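UDP-N-acetylglucosamine pyrophosphorylase (Entamoeba histolytica, PDB 3OC9) probably catalyses the formation of UDP-N-acetylglucosamine and diphosphate from UTP and N-acetylglucosamine 1-phosphate, the final step of UDP-N-acetylglucosamine biosynthesis. Local coordinates at residues L38-G43 with I94-M99; L362-A367 with F385-L390; Q206-I211 with P317-V322; S47-E52 with S334-S339. All coordinates share one frame; numbering follows the deposited sequence.

Contact 1: L38-G43 with I94-M99; sequences LITPAG and IHWFLM. Unlike the reference sequence in segment 38-43: Pro41 (reference Leu).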
loop_
_atom_site.group_PDB
_atom_site.type_symbol
_atom_site.label_atom_id
_atom_site.label_comp_id
_atom_site.label_asym_id
_atom_site.label_seq_id
_atom_site.Cartn_x
_atom_site.Cartn_y
_atom_site.Cartn_z
ATOM N N LEU A 38 -10.313 -0.588 4.612
ATOM C CA LEU A 38 -9.106 -0.604 3.748
ATOM C C LEU A 38 -9.293 0.346 2.539
ATOM O O LEU A 38 -10.389 0.390 1.965
ATOM C CB LEU A 38 -8.829 -2.044 3.220
ATOM C CG LEU A 38 -7.551 -2.238 2.385
ATOM C CD1 LEU A 38 -6.273 -2.051 3.262
ATOM C CD2 LEU A 38 -7.441 -3.624 1.659
ATOM N N ILE A 39 -8.239 1.096 2.170
ATOM C CA ILE A 39 -8.258 1.974 0.969
ATOM C C ILE A 39 -7.065 1.622 0.064
ATOM O O ILE A 39 -5.927 1.673 0.536
ATOM C CB ILE A 39 -8.170 3.499 1.336
ATOM C CG1 ILE A 39 -9.373 3.943 2.215
ATOM C CG2 ILE A 39 -8.090 4.346 0.014
ATOM C CD1 ILE A 39 -9.237 5.373 2.845
ATOM N N THR A 40 -7.309 1.246 -1.206
ATOM C CA THR A 40 -6.177 1.003 -2.153
ATOM C C THR A 40 -6.435 1.540 -3.576
ATOM O O THR A 40 -7.586 1.726 -3.970
ATOM C CB THR A 40 -5.791 -0.501 -2.276
ATOM O OG1 THR A 40 -6.895 -1.223 -2.799
ATOM C CG2 THR A 40 -5.362 -1.147 -0.908
ATOM N N PRO A 41 -5.366 1.777 -4.366
ATOM C CA PRO A 41 -5.593 1.986 -5.824
ATOM C C PRO A 41 -5.626 0.667 -6.625
ATOM O O PRO A 41 -5.005 -0.329 -6.218
ATOM C CB PRO A 41 -4.392 2.821 -6.241
ATOM C CG PRO A 41 -3.273 2.454 -5.233
ATOM C CD PRO A 41 -3.927 1.794 -4.020
ATOM N N ALA A 42 -6.333 0.646 -7.756
ATOM C CA ALA A 42 -6.339 -0.541 -8.620
ATOM C C ALA A 42 -4.993 -0.703 -9.334
ATOM O O ALA A 42 -4.599 -1.831 -9.745
ATOM C CB ALA A 42 -7.467 -0.455 -9.626
ATOM N N GLY A 43 -4.313 0.438 -9.475
ATOM C CA GLY A 43 -2.974 0.527 -10.032
ATOM C C GLY A 43 -3.008 1.079 -11.443
ATOM O O GLY A 43 -4.048 1.048 -12.108
ATOM N N ILE A 94 -15.234 -5.865 7.101
ATOM C CA ILE A 94 -14.296 -4.768 6.733
ATOM C C ILE A 94 -14.616 -4.215 5.322
ATOM O O ILE A 94 -14.388 -4.900 4.335
ATOM C CB ILE A 94 -12.786 -5.239 6.778
ATOM C CG1 ILE A 94 -12.409 -5.784 8.160
ATOM C CG2 ILE A 94 -11.828 -4.060 6.367
ATOM C CD1 ILE A 94 -11.022 -6.544 8.167
ATOM N N HIS A 95 -15.135 -2.986 5.225
ATOM C CA HIS A 95 -15.416 -2.356 3.914
ATOM C C HIS A 95 -14.091 -1.962 3.189
ATOM O O HIS A 95 -13.134 -1.540 3.852
ATOM C CB HIS A 95 -16.377 -1.147 4.091
ATOM C CG HIS A 95 -17.808 -1.543 4.364
ATOM N ND1 HIS A 95 -18.696 -1.866 3.357
ATOM C CD2 HIS A 95 -18.485 -1.715 5.528
ATOM C CE1 HIS A 95 -19.863 -2.202 3.886
ATOM N NE2 HIS A 95 -19.761 -2.133 5.204
ATOM N N TRP A 96 -14.048 -2.120 1.854
ATOM C CA TRP A 96 -12.846 -1.908 1.008
ATOM C C TRP A 96 -13.174 -0.906 -0.112
ATOM O O TRP A 96 -14.048 -1.181 -0.953
ATOM C CB TRP A 96 -12.379 -3.263 0.412
ATOM C CG TRP A 96 -11.117 -3.268 -0.473
ATOM C CD1 TRP A 96 -10.227 -2.222 -0.690
ATOM C CD2 TRP A 96 -10.615 -4.379 -1.233
ATOM N NE1 TRP A 96 -9.213 -2.640 -1.547
ATOM C CE2 TRP A 96 -9.428 -3.948 -1.891
ATOM C CE3 TRP A 96 -11.054 -5.701 -1.420
ATOM C CZ2 TRP A 96 -8.673 -4.796 -2.726
ATOM C CZ3 TRP A 96 -10.294 -6.559 -2.255
ATOM C CH2 TRP A 96 -9.109 -6.096 -2.888
ATOM N N PHE A 97 -12.483 0.245 -0.105
ATOM C CA PHE A 97 -12.705 1.326 -1.095
ATOM C C PHE A 97 -11.523 1.303 -2.094
ATOM O O PHE A 97 -10.356 1.445 -1.686
ATOM C CB PHE A 97 -12.851 2.687 -0.357
ATOM C CG PHE A 97 -13.938 2.675 0.709
ATOM C CD1 PHE A 97 -15.295 2.802 0.348
ATOM C CD2 PHE A 97 -13.618 2.511 2.056
ATOM C CE1 PHE A 97 -16.314 2.746 1.321
ATOM C CE2 PHE A 97 -14.627 2.467 3.048
ATOM C CZ PHE A 97 -15.986 2.587 2.671
ATOM N N LEU A 98 -11.839 1.116 -3.386
ATOM C CA LEU A 98 -10.816 0.934 -4.427
ATOM C C LEU A 98 -10.848 2.087 -5.415
ATOM O O LEU A 98 -11.827 2.255 -6.151
ATOM C CB LEU A 98 -11.028 -0.386 -5.185
ATOM C CG LEU A 98 -10.762 -1.682 -4.437
ATOM C CD1 LEU A 98 -12.060 -2.157 -3.830
ATOM C CD2 LEU A 98 -10.188 -2.735 -5.401
ATOM N N MET A 99 -9.775 2.884 -5.429
ATOM C CA MET A 99 -9.713 4.078 -6.321
ATOM C C MET A 99 -9.307 3.728 -7.757
ATOM O O MET A 99 -8.265 3.094 -7.985
ATOM C CB MET A 99 -8.773 5.164 -5.752
ATOM C CG MET A 99 -8.854 6.516 -6.500
ATOM S SD MET A 99 -8.038 7.931 -5.665
ATOM C CE MET A 99 -6.326 7.491 -5.833
HETATM O O HOH W 1 -5.934 2.929 -9.786
#
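Leu38 and Trp96 stand side by side on the same surface of two parallel strands, and the leucine can be traced atom by atom along the indole. Its CB lies 4.2 Å from Trp96 CD1, and CG stays beside that same ring carbon. CD2 then swings over the ring face, 3.8 Å from Trp96 NE1 and only 15° off the normal of the five-membered ring, which identifies a CH-pi contact. Both residues place CG anti to the backbone N (chi1 -176° for Leu38), which explains their common course. The indole is also held at its rim: Trp96 NE1 donates to Thr40 OG1 at 3.0 Å, with an N-H...O angle of 168° and the oxygen in the ring plane, fixing how the ring is turned. Strands 36-41 and 95-100 are neighbours in the central sheet of this GT-A enzyme, a Rossmann-like arrangement, and helix 68-87 lies between them in sequence as the crossover of a beta-alpha-beta unit. From that helix Thr72, Ser73 and Leu76 touch the tryptophan. Regular parallel pairing joins the main chains: Leu38 N bonds to His95 O and Thr40 N to Phe97 O, while Phe97 N and Met99 N return bonds to Leu38 O and Thr40 O, the last at 2.9 Å. Ile39 and Phe97 occupy the other surface, touching more loosely, with Ile39 CG1 4.5 Å from Phe97 CD2. Where strand 38-41 gives way to a loop, Met99 O takes Ala42 N at 3.1 Å and also accepts from a water that in turn receives Gly43 N.

Contact 2: L362-A367 with F385-L390; sequences LKKAGA and FEEEGL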
loop_
_atom_site.group_PDB
_atom_site.type_symbol
_atom_site.label_atom_id
_atom_site.label_comp_id
_atom_site.label_asym_id
_atom_site.label_seq_id
_atom_site.Cartn_x
_atom_site.Cartn_y
_atom_site.Cartn_z
ATOM N N LEU A 362 6.661 -20.726 10.877
ATOM C CA LEU A 362 6.624 -22.138 11.298
ATOM C C LEU A 362 7.512 -22.422 12.526
ATOM O O LEU A 362 7.084 -23.124 13.444
ATOM C CB LEU A 362 6.979 -23.082 10.138
ATOM C CG LEU A 362 5.892 -23.375 9.096
ATOM C CD1 LEU A 362 6.477 -24.046 7.828
ATOM C CD2 LEU A 362 4.716 -24.210 9.656
ATOM N N LYS A 363 8.719 -21.861 12.544
ATOM C CA LYS A 363 9.651 -22.013 13.679
ATOM C C LYS A 363 9.171 -21.292 14.950
ATOM O O LYS A 363 9.380 -21.778 16.069
ATOM C CB LYS A 363 11.063 -21.552 13.296
ATOM C CG LYS A 363 11.735 -22.419 12.214
ATOM C CD LYS A 363 13.085 -21.833 11.788
ATOM C CE LYS A 363 13.662 -22.613 10.610
ATOM N NZ LYS A 363 14.918 -22.013 10.062
ATOM N N LYS A 364 8.524 -20.138 14.778
ATOM C CA LYS A 364 7.986 -19.386 15.907
ATOM C C LYS A 364 6.814 -20.153 16.564
ATOM O O LYS A 364 6.543 -19.989 17.769
ATOM C CB LYS A 364 7.578 -17.972 15.450
ATOM C CG LYS A 364 7.320 -16.966 16.567
ATOM C CD LYS A 364 7.115 -15.542 16.008
ATOM C CE LYS A 364 6.830 -14.538 17.122
ATOM N NZ LYS A 364 7.086 -13.143 16.652
ATOM N N ALA A 365 6.138 -20.992 15.776
ATOM C CA ALA A 365 5.019 -21.792 16.263
ATOM C C ALA A 365 5.470 -23.124 16.910
ATOM O O ALA A 365 4.641 -23.890 17.404
ATOM C CB ALA A 365 4.007 -22.043 15.137
ATOM N N GLY A 366 6.778 -23.378 16.897
ATOM C CA GLY A 366 7.362 -24.570 17.546
ATOM C C GLY A 366 7.758 -25.721 16.631
ATOM O O GLY A 366 8.113 -26.813 17.117
ATOM N N ALA A 367 7.693 -25.509 15.315
ATOM C CA ALA A 367 8.055 -26.559 14.350
ATOM C C ALA A 367 9.558 -26.594 14.059
ATOM O O ALA A 367 10.265 -25.617 14.311
ATOM C CB ALA A 367 7.271 -26.398 13.060
ATOM N N PHE A 385 -2.468 -15.277 9.540
ATOM C CA PHE A 385 -2.105 -13.852 9.408
ATOM C C PHE A 385 -0.621 -13.641 9.765
ATOM O O PHE A 385 0.169 -13.156 8.932
ATOM C CB PHE A 385 -3.059 -12.998 10.275
ATOM C CG PHE A 385 -2.687 -11.515 10.372
ATOM C CD1 PHE A 385 -2.718 -10.693 9.244
ATOM C CD2 PHE A 385 -2.313 -10.957 11.595
ATOM C CE1 PHE A 385 -2.382 -9.313 9.338
ATOM C CE2 PHE A 385 -1.977 -9.582 11.696
ATOM C CZ PHE A 385 -2.002 -8.770 10.555
ATOM N N GLU A 386 -0.256 -13.972 11.006
ATOM C CA GLU A 386 1.151 -14.062 11.438
ATOM C C GLU A 386 1.403 -15.579 11.630
ATOM O O GLU A 386 1.203 -16.338 10.663
ATOM C CB GLU A 386 1.422 -13.193 12.684
ATOM C CG GLU A 386 1.217 -11.664 12.384
ATOM C CD GLU A 386 0.966 -10.757 13.595
ATOM O OE1 GLU A 386 0.512 -11.233 14.666
ATOM O OE2 GLU A 386 1.206 -9.526 13.458
ATOM N N GLU A 387 1.777 -16.030 12.830
ATOM C CA GLU A 387 1.976 -17.495 13.076
ATOM C C GLU A 387 0.795 -18.219 13.762
ATOM O O GLU A 387 0.849 -19.456 14.019
ATOM C CB GLU A 387 3.311 -17.740 13.833
ATOM C CG GLU A 387 3.280 -17.576 15.365
ATOM C CD GLU A 387 3.327 -16.126 15.867
ATOM O OE1 GLU A 387 3.046 -15.169 15.101
ATOM O OE2 GLU A 387 3.659 -15.947 17.062
ATOM N N GLU A 388 -0.278 -17.482 14.040
ATOM C CA GLU A 388 -1.367 -17.992 14.904
ATOM C C GLU A 388 -2.197 -19.154 14.326
ATOM O O GLU A 388 -2.862 -19.886 15.088
ATOM C CB GLU A 388 -2.268 -16.835 15.405
ATOM C CG GLU A 388 -3.416 -16.401 14.463
ATOM C CD GLU A 388 -2.931 -15.833 13.124
ATOM O OE1 GLU A 388 -1.924 -15.086 13.114
ATOM O OE2 GLU A 388 -3.560 -16.154 12.087
ATOM N N GLY A 389 -2.155 -19.349 13.006
ATOM C CA GLY A 389 -2.894 -20.459 12.377
ATOM C C GLY A 389 -2.111 -21.762 12.270
ATOM O O GLY A 389 -2.593 -22.737 11.674
ATOM N N LEU A 390 -0.919 -21.784 12.862
ATOM C CA LEU A 390 0.035 -22.867 12.637
ATOM C C LEU A 390 0.304 -23.697 13.904
ATOM O O LEU A 390 1.269 -24.463 13.950
ATOM C CB LEU A 390 1.351 -22.314 12.066
ATOM C CG LEU A 390 1.255 -21.350 10.860
ATOM C CD1 LEU A 390 2.624 -20.744 10.582
ATOM C CD2 LEU A 390 0.688 -22.032 9.612
HETATM O O HOH W 2 4.584 -12.663 14.920
HETATM O O HOH W 3 3.803 -18.167 18.934
#
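Ala365 and Glu387 mark the nearest backbone approach, with CA atoms 6.2 Å apart, and no direct hydrogen bond crosses between the segments. Segment 362-367 is the C-terminal end of helix 347-364, closed by a Schellman motif: Gly366 has a phi of 103°, and Ala367 N reaches back to Leu362 O at 3.1 Å. The facing segment 385-390 is irregular, turning where Leu390 N bonds to Glu387 O. Two apolar meetings form the inner part. Ala365 CB sits 4.1 Å from Leu390 CB, the same methyl also lying against Leu390 O, while Leu390 CD1 meets Leu362 CD2 at 4.2 Å, the two leucines crossing at about a right angle. Cys377 and Ile379 of strand 377-379 adjoin Leu362 and Leu390 respectively. Toward solvent, Glu387 bends back at chi2 (-79°) and lays its carboxylate against the methylenes of the extended Lys364 chain, with Glu387 OE2 3.5 Å from Lys364 CE. The charged ends do not meet, since Lys364 NZ and Glu387 OE2 are 4.4 Å apart. One water links the two groups through the other oxygen, accepting from Lys364 NZ at 3.1 Å and donating to Glu387 OE1 at 2.9 Å. A second water donates to Glu387 OE2 and weakly to Lys364 O. Attraction between these opposite charges is therefore probably modest and solvent-mediated, and direct contact here is mostly apolar or van der Waals.

Contact 3: Q206-I211 with P317-V322; sequences QSEICI and PLATKV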
loop_
_atom_site.group_PDB
_atom_site.type_symbol
_atom_site.label_atom_id
_atom_site.label_comp_id
_atom_site.label_asym_id
_atom_site.label_seq_id
_atom_site.Cartn_x
_atom_site.Cartn_y
_atom_site.Cartn_z
ATOM N N GLN A 206 -4.480 8.228 20.305
ATOM C CA GLN A 206 -5.421 9.192 19.696
ATOM C C GLN A 206 -4.835 9.987 18.495
ATOM O O GLN A 206 -4.983 11.213 18.404
ATOM C CB GLN A 206 -6.038 10.095 20.776
ATOM C CG GLN A 206 -6.978 9.309 21.739
ATOM C CD GLN A 206 -8.342 9.002 21.125
ATOM O OE1 GLN A 206 -9.176 9.905 20.956
ATOM N NE2 GLN A 206 -8.572 7.736 20.773
ATOM N N SER A 207 -4.179 9.265 17.578
ATOM C CA SER A 207 -3.503 9.875 16.401
ATOM C C SER A 207 -4.502 10.280 15.307
ATOM O O SER A 207 -5.501 9.569 15.111
ATOM C CB SER A 207 -2.531 8.854 15.764
ATOM O OG SER A 207 -1.553 8.381 16.690
ATOM N N GLU A 208 -4.214 11.381 14.587
ATOM C CA GLU A 208 -4.835 11.694 13.257
ATOM C C GLU A 208 -4.223 10.871 12.097
ATOM O O GLU A 208 -4.940 10.392 11.201
ATOM C CB GLU A 208 -4.690 13.192 12.938
ATOM C CG GLU A 208 -5.595 14.094 13.816
ATOM C CD GLU A 208 -5.214 15.566 13.701
ATOM O OE1 GLU A 208 -4.032 15.886 13.902
ATOM O OE2 GLU A 208 -6.106 16.404 13.449
ATOM N N ILE A 209 -2.891 10.756 12.103
ATOM C CA ILE A 209 -2.142 9.936 11.125
ATOM C C ILE A 209 -1.151 9.028 11.874
ATOM O O ILE A 209 -0.449 9.507 12.807
ATOM C CB ILE A 209 -1.326 10.799 10.083
ATOM C CG1 ILE A 209 -2.149 11.987 9.553
ATOM C CG2 ILE A 209 -0.831 9.892 8.892
ATOM C CD1 ILE A 209 -1.341 12.969 8.651
ATOM N N CYS A 210 -1.094 7.742 11.482
ATOM C CA CYS A 210 -0.040 6.818 11.922
ATOM C C CYS A 210 0.779 6.396 10.666
ATOM O O CYS A 210 0.230 5.732 9.741
ATOM C CB CYS A 210 -0.642 5.596 12.654
ATOM S SG CYS A 210 0.599 4.350 13.274
ATOM N N ILE A 211 2.071 6.756 10.638
ATOM C CA ILE A 211 2.951 6.545 9.446
ATOM C C ILE A 211 3.924 5.364 9.671
ATOM O O ILE A 211 4.786 5.464 10.560
ATOM C CB ILE A 211 3.817 7.824 9.124
ATOM C CG1 ILE A 211 2.933 9.080 9.019
ATOM C CG2 ILE A 211 4.638 7.631 7.818
ATOM C CD1 ILE A 211 3.741 10.466 8.962
ATOM N N PRO A 317 1.600 17.844 6.812
ATOM C CA PRO A 317 1.765 18.987 7.756
ATOM C C PRO A 317 0.449 19.618 8.285
ATOM O O PRO A 317 0.484 20.451 9.221
ATOM C CB PRO A 317 2.617 20.008 6.970
ATOM C CG PRO A 317 2.647 19.535 5.546
ATOM C CD PRO A 317 2.235 18.088 5.495
ATOM N N LEU A 318 -0.693 19.212 7.719
ATOM C CA LEU A 318 -2.008 19.632 8.245
ATOM C C LEU A 318 -2.306 19.048 9.644
ATOM O O LEU A 318 -3.012 19.668 10.462
ATOM C CB LEU A 318 -3.128 19.269 7.244
ATOM C CG LEU A 318 -4.598 19.630 7.561
ATOM C CD1 LEU A 318 -4.811 21.139 7.659
ATOM C CD2 LEU A 318 -5.530 19.040 6.512
ATOM N N ALA A 319 -1.777 17.857 9.921
ATOM C CA ALA A 319 -2.020 17.172 11.213
ATOM C C ALA A 319 -1.248 17.744 12.421
ATOM O O ALA A 319 -0.100 18.176 12.264
ATOM C CB ALA A 319 -1.718 15.676 11.060
ATOM N N THR A 320 -1.860 17.717 13.619
ATOM C CA THR A 320 -1.140 18.057 14.882
ATOM C C THR A 320 -0.832 16.838 15.783
ATOM O O THR A 320 -0.037 16.948 16.740
ATOM C CB THR A 320 -1.874 19.125 15.778
ATOM O OG1 THR A 320 -3.146 18.626 16.198
ATOM C CG2 THR A 320 -2.056 20.467 15.048
ATOM N N LYS A 321 -1.462 15.693 15.503
ATOM C CA LYS A 321 -1.216 14.472 16.296
ATOM C C LYS A 321 -0.794 13.336 15.356
ATOM O O LYS A 321 -1.646 12.750 14.653
ATOM C CB LYS A 321 -2.459 14.069 17.084
ATOM C CG LYS A 321 -2.934 15.153 18.083
ATOM C CD LYS A 321 -4.220 14.742 18.804
ATOM C CE LYS A 321 -3.991 13.742 19.938
ATOM N NZ LYS A 321 -2.769 14.027 20.743
ATOM N N VAL A 322 0.511 13.045 15.336
ATOM C CA VAL A 322 1.076 12.041 14.388
ATOM C C VAL A 322 1.966 11.044 15.146
ATOM O O VAL A 322 2.835 11.465 15.940
ATOM C CB VAL A 322 1.947 12.734 13.284
ATOM C CG1 VAL A 322 2.631 11.690 12.349
ATOM C CG2 VAL A 322 1.130 13.759 12.467
HETATM O O HOH W 4 -5.478 18.911 14.140
#
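Glu208 places CG anti to its carbonyl carbon (chi1 -71°) and runs extended beyond it (chi2 167°), which carries OE1 to the backbone of Thr320 and Lys321. Glu208 OE1 accepts from Thr320 N at 2.9 Å. The same Glu208 OE1 accepts from Lys321 N at 3.0 Å, tying together two successive N-H groups. The other carboxylate oxygen, OE2, receives a water that also contacts Thr320 OG1. In the reverse direction Glu208 N donates to Lys321 O at 2.9 Å, and Ile209 N makes a weak, longer bond to the same oxygen. Here two parallel strands of the mixed sheet, 209-215 and 322-326, begin to pair, Ile209 bridging Val322 with CA atoms 5.0 Å apart; Ser323 carries the pairing on by bonding Ile209 and Ile211. On the surface bearing Ile209 and Val322, Ile209 CD1 presses on Ala319 CB at 3.6 Å and Ile211 CD1 meets Val322 CG1 at 3.8 Å. Phe270 of helix 268-274 touches Glu208, Ile209 and Ala319. Lys321, which is exposed, folds at chi3 (78°) and again at chi4, bringing its CE within 3.1 Å of the O of Gln206, the positive-phi residue of the Schellman motif that ends helix 196-204.

Contact 4: S47-E52 with S334-S339; sequences SRLGFE and SALKNS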
loop_
_atom_site.group_PDB
_atom_site.type_symbol
_atom_site.label_atom_id
_atom_site.label_comp_id
_atom_site.label_asym_id
_atom_site.label_seq_id
_atom_site.Cartn_x
_atom_site.Cartn_y
_atom_site.Cartn_z
ATOM N N SER A 47 2.249 -2.489 -17.523
ATOM C CA SER A 47 2.976 -2.494 -18.800
ATOM C C SER A 47 4.473 -2.802 -18.682
ATOM O O SER A 47 5.068 -3.347 -19.617
ATOM C CB SER A 47 2.765 -1.171 -19.542
ATOM O OG SER A 47 1.382 -0.917 -19.745
ATOM N N ARG A 48 5.075 -2.452 -17.545
ATOM C CA ARG A 48 6.478 -2.783 -17.268
ATOM C C ARG A 48 6.640 -4.301 -17.216
ATOM O O ARG A 48 7.701 -4.845 -17.552
ATOM C CB ARG A 48 6.926 -2.137 -15.960
ATOM C CG ARG A 48 8.379 -1.734 -15.931
ATOM C CD ARG A 48 8.564 -0.474 -15.085
ATOM N NE ARG A 48 9.965 -0.256 -14.729
ATOM C CZ ARG A 48 10.877 0.299 -15.525
ATOM N NH1 ARG A 48 10.553 0.707 -16.748
ATOM N NH2 ARG A 48 12.125 0.440 -15.100
ATOM N N LEU A 49 5.572 -4.964 -16.782
ATOM C CA LEU A 49 5.458 -6.416 -16.845
ATOM C C LEU A 49 4.867 -6.753 -18.223
ATOM O O LEU A 49 4.798 -5.888 -19.100
ATOM C CB LEU A 49 4.569 -6.931 -15.697
ATOM C CG LEU A 49 4.799 -6.346 -14.287
ATOM C CD1 LEU A 49 3.634 -6.645 -13.341
ATOM C CD2 LEU A 49 6.117 -6.819 -13.674
ATOM N N GLY A 50 4.436 -7.990 -18.440
ATOM C CA GLY A 50 3.819 -8.311 -19.737
ATOM C C GLY A 50 2.340 -7.950 -19.848
ATOM O O GLY A 50 1.646 -8.456 -20.728
ATOM N N PHE A 51 1.872 -7.039 -18.992
ATOM C CA PHE A 51 0.455 -6.977 -18.626
ATOM C C PHE A 51 -0.260 -5.654 -18.954
ATOM O O PHE A 51 -0.105 -4.649 -18.251
ATOM C CB PHE A 51 0.345 -7.295 -17.129
ATOM C CG PHE A 51 -0.995 -7.812 -16.702
ATOM C CD1 PHE A 51 -1.559 -8.930 -17.310
ATOM C CD2 PHE A 51 -1.677 -7.201 -15.646
ATOM C CE1 PHE A 51 -2.800 -9.417 -16.895
ATOM C CE2 PHE A 51 -2.912 -7.683 -15.224
ATOM C CZ PHE A 51 -3.476 -8.790 -15.845
ATOM N N GLU A 52 -1.068 -5.664 -20.013
ATOM C CA GLU A 52 -1.781 -4.453 -20.427
ATOM C C GLU A 52 -3.182 -4.356 -19.792
ATOM O O GLU A 52 -4.205 -4.267 -20.494
ATOM C CB GLU A 52 -1.827 -4.338 -21.962
ATOM C CG GLU A 52 -0.449 -4.251 -22.659
ATOM C CD GLU A 52 0.440 -3.091 -22.181
ATOM O OE1 GLU A 52 -0.081 -2.060 -21.696
ATOM O OE2 GLU A 52 1.682 -3.214 -22.301
ATOM N N SER A 334 8.213 -6.215 0.475
ATOM C CA SER A 334 8.815 -6.797 -0.761
ATOM C C SER A 334 7.960 -6.396 -1.970
ATOM O O SER A 334 6.837 -6.885 -2.114
ATOM C CB SER A 334 8.946 -8.331 -0.657
ATOM O OG SER A 334 9.707 -8.879 -1.747
ATOM N N ALA A 335 8.474 -5.489 -2.817
ATOM C CA ALA A 335 7.656 -4.866 -3.888
ATOM C C ALA A 335 7.793 -5.556 -5.246
ATOM O O ALA A 335 8.868 -6.054 -5.568
ATOM C CB ALA A 335 7.986 -3.403 -4.036
ATOM N N LEU A 336 6.713 -5.548 -6.033
ATOM C CA LEU A 336 6.736 -6.028 -7.444
ATOM C C LEU A 336 6.608 -4.851 -8.412
ATOM O O LEU A 336 5.527 -4.238 -8.515
ATOM C CB LEU A 336 5.624 -7.053 -7.715
ATOM C CG LEU A 336 5.500 -7.552 -9.177
ATOM C CD1 LEU A 336 6.762 -8.298 -9.638
ATOM C CD2 LEU A 336 4.238 -8.423 -9.405
ATOM N N LYS A 337 7.706 -4.538 -9.115
ATOM C CA LYS A 337 7.790 -3.355 -9.991
ATOM C C LYS A 337 8.327 -3.617 -11.413
ATOM O O LYS A 337 7.948 -2.905 -12.359
ATOM C CB LYS A 337 8.611 -2.246 -9.330
ATOM C CG LYS A 337 7.921 -1.627 -8.118
ATOM C CD LYS A 337 8.803 -0.644 -7.378
ATOM C CE LYS A 337 7.951 0.314 -6.558
ATOM N NZ LYS A 337 7.203 1.259 -7.455
ATOM N N ASN A 338 9.195 -4.623 -11.554
ATOM C CA ASN A 338 9.933 -4.880 -12.805
ATOM C C ASN A 338 9.725 -6.297 -13.378
ATOM O O ASN A 338 9.373 -7.242 -12.650
ATOM C CB ASN A 338 11.448 -4.659 -12.580
ATOM C CG ASN A 338 11.787 -3.277 -12.040
ATOM O OD1 ASN A 338 11.377 -2.245 -12.593
ATOM N ND2 ASN A 338 12.570 -3.247 -10.952
ATOM N N SER A 339 9.950 -6.451 -14.685
ATOM C CA SER A 339 10.040 -7.770 -15.314
ATOM C C SER A 339 11.362 -8.448 -14.924
ATOM O O SER A 339 12.193 -7.844 -14.241
ATOM C CB SER A 339 9.966 -7.640 -16.847
ATOM O OG SER A 339 11.124 -6.992 -17.346
#
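Arg48 and Leu49 meet Asn338 and Ser339 where a glycine-rich loop following strand 36-41 reaches the loop between helices 329-332 and 347-364. The first loop matches the signature motif of UDP-sugar pyrophosphorylases, which in relatives embraces the nucleotide. The closer part of the contact lies around Leu49, where Leu49 CA is 5.0 Å from Ser339 CA. Leu49 is modelled in two conformers; in one of them Leu49 CD2 abuts Asn338 O at 3.4 Å and touches Leu336 CD1 at 4.3 Å, a detail that is correspondingly uncertain. Phe58 touches both leucines. Ser339 CB also rests against Arg48 O, at 3.7 Å. The Arg48 side is looser and more exposed. Its chi1 of -148° lies off a staggered position, and the chain passes along Lys337 O, with Arg48 CD 3.7 Å away, before NE reaches the asparagine. The two side chains run alongside each other, yet their guanidinium and amide planes are 68° apart, and OD1 is tilted out of the guanidinium plane. Only one direct hydrogen bond spans the segments, from Arg48 NE to Asn338 OD1, rather long and with a bent N-H...O angle of 145°. The amide of Asn338 is also held by Phe344, whose O accepts from ND2. Beyond this bond Arg48 NH2 remains 3.7 Å from Asn338 OD1, whereas Arg48 NE approaches that oxygen to 3.2 Å.

Overall arrangement
Contacts 1 and 3 belong to the same mixed sheet, their centres about 21 Å apart, and each pairs parallel strands. Contact 4 is connected to contact 1 by sequence: segment 47-52 follows soon after 38-43, and the two centres lie about 20 Å apart without touching otherwise. Contact 3 is nested in the loop that contact 4 closes, although the two are on opposite sides of the chain's centre, about 33 Å between centres. Contact 2 is peripheral, its centre about 29 Å from that of contact 1. A 1,2-ethanediol, probably from crystallisation, lies about 4 Å from the side chain of Met99, which is paired with Pro41 at the end of strand 36-41 from which the glycine-rich loop departs.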